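Side-chain contacts in nigerythrin (PDB 1YUZ), which shows NADH peroxidase activity in vitro and carries a hemerythrin-like diiron centre and a rubredoxin-like iron centre in each subunit: residues B[63-66]-B[67-71]; B[133-136]-B[137-140]; B[179-183]-B[184-188]. All coordinates share one frame; numbering follows the deposited sequence.

Contact 1. Residues B[63-66]-B[67-71]; sequences ARLF and EATAA
Leu65 and Thr69 meet one turn apart on helix 60-87, one of the long helices of the ferritin-like four-helix bundle that carries the diiron site. The tight side of this turn faces the bundle interior. There Leu65 O is gripped by two donors from a single residue. Thr69 N gives Leu65 O the ordinary helical bond at 2.9 Å. Thr69 OG1 adds a second to Leu65 O at 2.8 Å. The hydroxyl sits above the carbonyl plane, 36° out of it, and the amide comes from the opposite face. Thr69 can do this because OG1 lies beside its own backbone N (chi1 -49°), which turns the hydroxyl back along the helix. The bond fixes the rotation of the side chain next to the iron(II) ion and three of its ligands, Glu73, Glu115 and His152. Leu65 lies alongside Thr69 and points the same way, with CD1 3.8 Å from OG1. Phe66 fills the neighbouring part of the interior, where its ring meets those of Phe50 and Tyr156.

The other side is partly exposed, and its charged ends are looser. Arg64 and Glu67 lie three residues apart and do not pair. Arg64 NE stays 6.6 Å from Glu67 OE1. Each charge goes to another partner: Glu67 to Arg55, and Arg64 to Glu60 and the backbone carbonyls of Asp169 and Tyr202. The Glu67 chain itself folds back closely over the preceding turn, with CG 3.1 Å from Ala63 O. Its carboxylate OE1 passes 3.6 Å from Arg64 CA.

Contact 2. Residues B[133-136]-B[137-140]; sequences EGNS and KAVH
The N-cap of helix 136-161 is built here, directly after a Schellman motif that ends helix 104-132. Asn135 and Ala138 carry the contact. Asn135 OD1 accepts from Ala138 N at 2.9 Å, with an N-H...O angle of 154°. The donor stands well above the amide plane, 43° out of it. Asn135 CG is set anti to its backbone nitrogen (chi1 -165°), and this swings the amide forward over the first turn. The same reach brings the flat amide against a methyl group: Ala138 CB lies 3.3 Å from OD1 and 3.5 Å from CG of Asn135.

A water serves the next amide. It donates to Asn135 OD1 at 3.1 Å and accepts from Lys137 N at 3.0 Å, so it carries the cap to a second N-H of the first turn. The main chain of Asn135 takes part too. Asn135 O receives Val139 N at 3.0 Å, the first helical bond of the turn, and Val139 CG2 rests 3.4 Å from that same oxygen. Ser136 O then takes His140 N and continues the pattern.

Gly134 makes the tight link between the helices with a positive phi. Ala138 and Val139 pack inward on Ala130 of helix 104-132, and Ala138 also touches Thr29. The Lys137 chain extends away and forms a long, weak ion pair with Glu86.

OD1 thus serves Ala138 N directly and Lys137 N through the water, amides that come too early in the helix for the regular i to i-4 helical bond. Its partial negative charge would also be expected to interact favourably with the positive end of the helix dipole.

Contact 3. Residues B[179-183]-B[184-188]; sequences YIHKG and EDFEK
His181 and Phe186 stack face over face across the turn that follows strand 180-182. The pair is an offset stack: the ring centroids are 4.4 Å apart and the planes are inclined by 29°. The two side chains run past each other in opposite directions. The CB of each therefore lies over the ring of the other. Phe186 CB sits 3.6 Å from the centroid of the His181 ring, and His181 CB lies 4.0 Å from the centroid of the Phe186 ring. Both are CH-pi contacts. The closest ring atoms are His181 CD2 and Phe186 CD2, at 3.3 Å.

Both ring nitrogens of His181 are held in turn. His181 ND1 shares a 2.6 Å hydrogen bond with Tyr179 OH. On the other edge His181 NE2 bonds a water in the ring plane at 3.2 Å. That water donates to Lys182 O and accepts from Asp185 N, so it ties the imidazole to both arms of the turn. Together the two bonds fix the rotation of the ring.

The backbone shapes the rest. At the positive phi of Gly183 a side chain would jam against the preceding carbonyl, so the turn calls for glycine. Asp185 is the centre of an inverse gamma turn closed by Phe186 N to Glu184 O at 2.8 Å. Gly183 O lies at the edge of the Phe186 ring, 3.6 Å from CE2, and has no hydrogen-bonding partner in the model. Further out, Phe199 meets Phe186 edge-to-face, and Glu184 reaches His172 and Lys196. The stack lies beside a small antiparallel sheet and the Cys4 iron site of Cys174, Cys177, Cys189 and Cys192, the two hallmarks of the rubredoxin fold.

In the fold
Contact 1 is buried in the four-helix bundle, while contacts 2 and 3 lie at the surface. Contacts 1 and 2 both belong to the ferritin-like part but sit on opposite sides of the chain's centre, about 28 Å apart between centres. The first lies within a helix near the diiron site; the second starts a helix and uses an amide and a water. Contact 3 belongs to the rubredoxin-like part and relies on aromatic stacking. It touches contact 1 where Ile180 CD1 packs 3.4 Å from Thr69 OG1, so this pair joins the two parts of the chain. Contact 2 touches neither of the others.

Contact 1. Residues B[63-66]-B[67-71]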
loop_
_atom_site.group_PDB
_atom_site.type_symbol
_atom_site.label_atom_id
_atom_site.label_comp_id
_atom_site.label_asym_id
_atom_site.label_seq_id
_atom_site.Cartn_x
_atom_site.Cartn_y
_atom_site.Cartn_z
ATOM N N ALA B 63 -16.670 3.106 3.155
ATOM C CA ALA B 63 -17.576 1.962 3.111
ATOM C C ALA B 63 -17.828 1.601 1.650
ATOM O O ALA B 63 -17.849 0.426 1.280
ATOM C CB ALA B 63 -18.890 2.302 3.793
ATOM N N ARG B 64 -18.020 2.620 0.818
ATOM C CA ARG B 64 -18.262 2.391 -0.599
ATOM C C ARG B 64 -17.045 1.754 -1.260
ATOM O O ARG B 64 -17.189 0.930 -2.161
ATOM C CB ARG B 64 -18.636 3.701 -1.301
ATOM C CG ARG B 64 -20.035 4.196 -0.946
ATOM C CD ARG B 64 -20.476 5.364 -1.820
ATOM N NE ARG B 64 -19.884 6.644 -1.435
ATOM C CZ ARG B 64 -18.926 7.269 -2.111
ATOM N NH1 ARG B 64 -18.431 6.740 -3.221
ATOM N NH2 ARG B 64 -18.472 8.437 -1.682
ATOM N N LEU B 65 -15.848 2.128 -0.815
ATOM C CA LEU B 65 -14.639 1.542 -1.378
ATOM C C LEU B 65 -14.580 0.058 -1.008
ATOM O O LEU B 65 -14.255 -0.781 -1.845
ATOM C CB LEU B 65 -13.392 2.264 -0.862
ATOM C CG LEU B 65 -12.061 1.644 -1.313
ATOM C CD1 LEU B 65 -12.001 1.549 -2.837
ATOM C CD2 LEU B 65 -10.908 2.478 -0.779
ATOM N N PHE B 66 -14.894 -0.273 0.241
ATOM C CA PHE B 66 -14.882 -1.672 0.660
ATOM C C PHE B 66 -15.933 -2.465 -0.111
ATOM O O PHE B 66 -15.705 -3.614 -0.479
ATOM C CB PHE B 66 -15.145 -1.791 2.166
ATOM C CG PHE B 66 -13.933 -1.531 3.023
ATOM C CD1 PHE B 66 -13.993 -0.627 4.079
ATOM C CD2 PHE B 66 -12.741 -2.215 2.798
ATOM C CE1 PHE B 66 -12.885 -0.409 4.898
ATOM C CE2 PHE B 66 -11.630 -2.002 3.615
ATOM C CZ PHE B 66 -11.706 -1.100 4.662
ATOM N N GLU B 67 -17.083 -1.847 -0.364
ATOM C CA GLU B 67 -18.147 -2.518 -1.099
ATOM C C GLU B 67 -17.734 -2.743 -2.549
ATOM O O GLU B 67 -17.986 -3.808 -3.114
ATOM C CB GLU B 67 -19.433 -1.695 -1.009
ATOM C CG GLU B 67 -19.954 -1.630 0.415
ATOM C CD GLU B 67 -21.015 -0.568 0.635
ATOM O OE1 GLU B 67 -21.186 0.316 -0.229
ATOM O OE2 GLU B 67 -21.671 -0.615 1.698
ATOM N N ALA B 68 -17.081 -1.751 -3.144
ATOM C CA ALA B 68 -16.623 -1.874 -4.518
ATOM C C ALA B 68 -15.554 -2.958 -4.604
ATOM O O ALA B 68 -15.551 -3.766 -5.528
ATOM C CB ALA B 68 -16.058 -0.544 -5.005
ATOM N N THR B 69 -14.653 -2.989 -3.628
ATOM C CA THR B 69 -13.587 -3.983 -3.646
ATOM C C THR B 69 -14.131 -5.390 -3.394
ATOM O O THR B 69 -13.647 -6.359 -3.976
ATOM C CB THR B 69 -12.478 -3.633 -2.640
ATOM O OG1 THR B 69 -12.102 -2.258 -2.815
ATOM C CG2 THR B 69 -11.249 -4.489 -2.900
ATOM N N ALA B 70 -15.141 -5.508 -2.540
ATOM C CA ALA B 70 -15.740 -6.813 -2.295
ATOM C C ALA B 70 -16.317 -7.288 -3.627
ATOM O O ALA B 70 -16.151 -8.444 -4.015
ATOM C CB ALA B 70 -16.844 -6.706 -1.256
ATOM N N ALA B 71 -16.984 -6.382 -4.339
ATOM C CA ALA B 71 -17.574 -6.725 -5.625
ATOM C C ALA B 71 -16.482 -7.160 -6.599
ATOM O O ALA B 71 -16.684 -8.070 -7.406
ATOM C CB ALA B 71 -18.345 -5.536 -6.177
#

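Contact 2. Residues B[133-136]-B[137-140]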
loop_
_atom_site.group_PDB
_atom_site.type_symbol
_atom_site.label_atom_id
_atom_site.label_comp_id
_atom_site.label_asym_id
_atom_site.label_seq_id
_atom_site.Cartn_x
_atom_site.Cartn_y
_atom_site.Cartn_z
ATOM N N GLU B 133 2.887 -25.007 -16.422
ATOM C CA GLU B 133 2.009 -26.119 -16.798
ATOM C C GLU B 133 1.280 -25.855 -18.115
ATOM O O GLU B 133 0.443 -26.653 -18.536
ATOM C CB GLU B 133 0.970 -26.394 -15.705
ATOM C CG GLU B 133 1.549 -26.746 -14.345
ATOM C CD GLU B 133 0.505 -27.300 -13.385
ATOM O OE1 GLU B 133 -0.623 -26.763 -13.338
ATOM O OE2 GLU B 133 0.815 -28.276 -12.668
ATOM N N GLY B 134 1.591 -24.734 -18.754
ATOM C CA GLY B 134 0.963 -24.402 -20.022
ATOM C C GLY B 134 -0.525 -24.104 -19.971
ATOM O O GLY B 134 -1.218 -24.244 -20.977
ATOM N N ASN B 135 -1.029 -23.693 -18.814
ATOM C CA ASN B 135 -2.449 -23.382 -18.690
ATOM C C ASN B 135 -2.652 -21.888 -18.944
ATOM O O ASN B 135 -2.734 -21.094 -18.005
ATOM C CB ASN B 135 -2.951 -23.744 -17.294
ATOM C CG ASN B 135 -4.460 -23.793 -17.219
ATOM O OD1 ASN B 135 -5.148 -22.932 -17.767
ATOM N ND2 ASN B 135 -4.986 -24.801 -16.532
ATOM N N SER B 136 -2.731 -21.514 -20.216
ATOM C CA SER B 136 -2.893 -20.117 -20.610
ATOM C C SER B 136 -4.170 -19.470 -20.079
ATOM O O SER B 136 -4.178 -18.279 -19.761
ATOM C CB SER B 136 -2.853 -19.996 -22.137
ATOM O OG SER B 136 -3.953 -20.657 -22.726
ATOM N N LYS B 137 -5.246 -20.241 -19.985
ATOM C CA LYS B 137 -6.503 -19.705 -19.478
ATOM C C LYS B 137 -6.329 -19.263 -18.027
ATOM O O LYS B 137 -6.799 -18.197 -17.630
ATOM C CB LYS B 137 -7.614 -20.754 -19.573
ATOM C CG LYS B 137 -8.024 -21.090 -21.003
ATOM C CD LYS B 137 -9.250 -21.996 -21.043
ATOM C CE LYS B 137 -9.759 -22.154 -22.469
ATOM N NZ LYS B 137 -10.999 -22.971 -22.559
ATOM N N ALA B 138 -5.639 -20.083 -17.242
ATOM C CA ALA B 138 -5.393 -19.779 -15.841
ATOM C C ALA B 138 -4.442 -18.596 -15.724
ATOM O O ALA B 138 -4.611 -17.747 -14.854
ATOM C CB ALA B 138 -4.814 -20.994 -15.140
ATOM N N VAL B 139 -3.440 -18.538 -16.594
ATOM C CA VAL B 139 -2.504 -17.423 -16.567
ATOM C C VAL B 139 -3.292 -16.131 -16.772
ATOM O O VAL B 139 -3.066 -15.139 -16.080
ATOM C CB VAL B 139 -1.435 -17.554 -17.678
ATOM C CG1 VAL B 139 -0.670 -16.247 -17.827
ATOM C CG2 VAL B 139 -0.470 -18.690 -17.341
ATOM N N HIS B 140 -4.230 -16.154 -17.712
ATOM C CA HIS B 140 -5.045 -14.978 -17.999
ATOM C C HIS B 140 -5.871 -14.561 -16.788
ATOM O O HIS B 140 -5.846 -13.400 -16.377
ATOM C CB HIS B 140 -5.982 -15.267 -19.174
ATOM C CG HIS B 140 -6.984 -14.185 -19.431
ATOM N ND1 HIS B 140 -6.646 -12.976 -19.998
ATOM C CD2 HIS B 140 -8.313 -14.125 -19.180
ATOM C CE1 HIS B 140 -7.725 -12.218 -20.089
ATOM N NE2 HIS B 140 -8.749 -12.892 -19.599
HETATM O O HOH W 1 -5.569 -23.068 -20.838
#

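Contact 3. Residues B[179-183]-B[184-188]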
loop_
_atom_site.group_PDB
_atom_site.type_symbol
_atom_site.label_atom_id
_atom_site.label_comp_id
_atom_site.label_asym_id
_atom_site.label_seq_id
_atom_site.Cartn_x
_atom_site.Cartn_y
_atom_site.Cartn_z
ATOM N N TYR B 179 -10.616 -3.783 -11.484
ATOM C CA TYR B 179 -10.158 -2.402 -11.478
ATOM C C TYR B 179 -11.176 -1.438 -10.885
ATOM O O TYR B 179 -12.361 -1.475 -11.218
ATOM C CB TYR B 179 -9.807 -1.939 -12.892
ATOM C CG TYR B 179 -9.318 -0.510 -12.930
ATOM C CD1 TYR B 179 -8.062 -0.165 -12.426
ATOM C CD2 TYR B 179 -10.119 0.506 -13.448
ATOM C CE1 TYR B 179 -7.619 1.158 -12.441
ATOM C CE2 TYR B 179 -9.686 1.828 -13.467
ATOM C CZ TYR B 179 -8.437 2.147 -12.964
ATOM O OH TYR B 179 -7.997 3.453 -12.999
ATOM N N ILE B 180 -10.693 -0.573 -10.004
ATOM C CA ILE B 180 -11.527 0.431 -9.364
ATOM C C ILE B 180 -10.879 1.786 -9.563
ATOM O O ILE B 180 -9.682 1.947 -9.335
ATOM C CB ILE B 180 -11.660 0.177 -7.848
ATOM C CG1 ILE B 180 -12.439 -1.116 -7.608
ATOM C CG2 ILE B 180 -12.353 1.366 -7.176
ATOM C CD1 ILE B 180 -12.464 -1.562 -6.163
ATOM N N HIS B 181 -11.674 2.754 -10.002
ATOM C CA HIS B 181 -11.181 4.103 -10.204
ATOM C C HIS B 181 -11.944 5.040 -9.282
ATOM O O HIS B 181 -13.156 4.910 -9.129
ATOM C CB HIS B 181 -11.400 4.560 -11.646
ATOM C CG HIS B 181 -10.580 5.753 -12.021
ATOM N ND1 HIS B 181 -9.306 5.642 -12.530
ATOM C CD2 HIS B 181 -10.824 7.080 -11.902
ATOM C CE1 HIS B 181 -8.798 6.848 -12.707
ATOM N NE2 HIS B 181 -9.699 7.739 -12.332
ATOM N N LYS B 182 -11.232 5.977 -8.667
ATOM C CA LYS B 182 -11.861 6.950 -7.786
ATOM C C LYS B 182 -12.095 8.219 -8.591
ATOM O O LYS B 182 -11.151 8.851 -9.055
ATOM C CB LYS B 182 -10.965 7.262 -6.585
ATOM C CG LYS B 182 -11.555 8.317 -5.653
ATOM C CD LYS B 182 -10.669 8.553 -4.437
ATOM C CE LYS B 182 -11.244 9.625 -3.518
ATOM N NZ LYS B 182 -11.224 10.978 -4.142
ATOM N N GLY B 183 -13.357 8.583 -8.768
ATOM C CA GLY B 183 -13.653 9.781 -9.531
ATOM C C GLY B 183 -13.984 9.490 -10.981
ATOM O O GLY B 183 -13.964 8.338 -11.414
ATOM N N GLU B 184 -14.255 10.553 -11.734
ATOM C CA GLU B 184 -14.642 10.453 -13.140
ATOM C C GLU B 184 -13.522 10.604 -14.161
ATOM O O GLU B 184 -13.740 10.362 -15.351
ATOM C CB GLU B 184 -15.698 11.516 -13.452
ATOM C CG GLU B 184 -16.841 11.580 -12.465
ATOM C CD GLU B 184 -17.589 10.273 -12.371
ATOM O OE1 GLU B 184 -18.020 9.758 -13.424
ATOM O OE2 GLU B 184 -17.747 9.761 -11.244
ATOM N N ASP B 185 -12.333 10.994 -13.716
ATOM C CA ASP B 185 -11.228 11.224 -14.640
ATOM C C ASP B 185 -10.547 10.005 -15.262
ATOM O O ASP B 185 -9.386 9.722 -14.970
ATOM C CB ASP B 185 -10.167 12.101 -13.968
ATOM C CG ASP B 185 -9.273 12.809 -14.971
ATOM O OD1 ASP B 185 -8.681 12.130 -15.838
ATOM O OD2 ASP B 185 -9.162 14.050 -14.887
ATOM N N PHE B 186 -11.265 9.290 -16.121
ATOM C CA PHE B 186 -10.700 8.134 -16.814
ATOM C C PHE B 186 -11.570 7.800 -18.020
ATOM O O PHE B 186 -12.748 8.149 -18.053
ATOM C CB PHE B 186 -10.558 6.929 -15.865
ATOM C CG PHE B 186 -11.854 6.250 -15.511
ATOM C CD1 PHE B 186 -12.177 5.015 -16.067
ATOM C CD2 PHE B 186 -12.730 6.819 -14.593
ATOM C CE1 PHE B 186 -13.348 4.357 -15.708
ATOM C CE2 PHE B 186 -13.905 6.167 -14.227
ATOM C CZ PHE B 186 -14.212 4.931 -14.787
ATOM N N GLU B 187 -10.983 7.147 -19.017
ATOM C CA GLU B 187 -11.711 6.801 -20.234
ATOM C C GLU B 187 -12.031 5.320 -20.334
ATOM O O GLU B 187 -13.118 4.939 -20.766
ATOM C CB GLU B 187 -10.917 7.239 -21.454
ATOM N N LYS B 188 -11.077 4.481 -19.946
ATOM C CA LYS B 188 -11.291 3.045 -20.008
ATOM C C LYS B 188 -10.446 2.331 -18.969
ATOM O O LYS B 188 -9.540 2.913 -18.372
ATOM C CB LYS B 188 -10.958 2.515 -21.405
ATOM C CG LYS B 188 -9.482 2.579 -21.758
ATOM C CD LYS B 188 -9.244 2.152 -23.200
ATOM C CE LYS B 188 -7.764 2.142 -23.527
ATOM N NZ LYS B 188 -7.508 1.800 -24.950
HETATM O O HOH W 2 -10.797 10.568 -11.214
#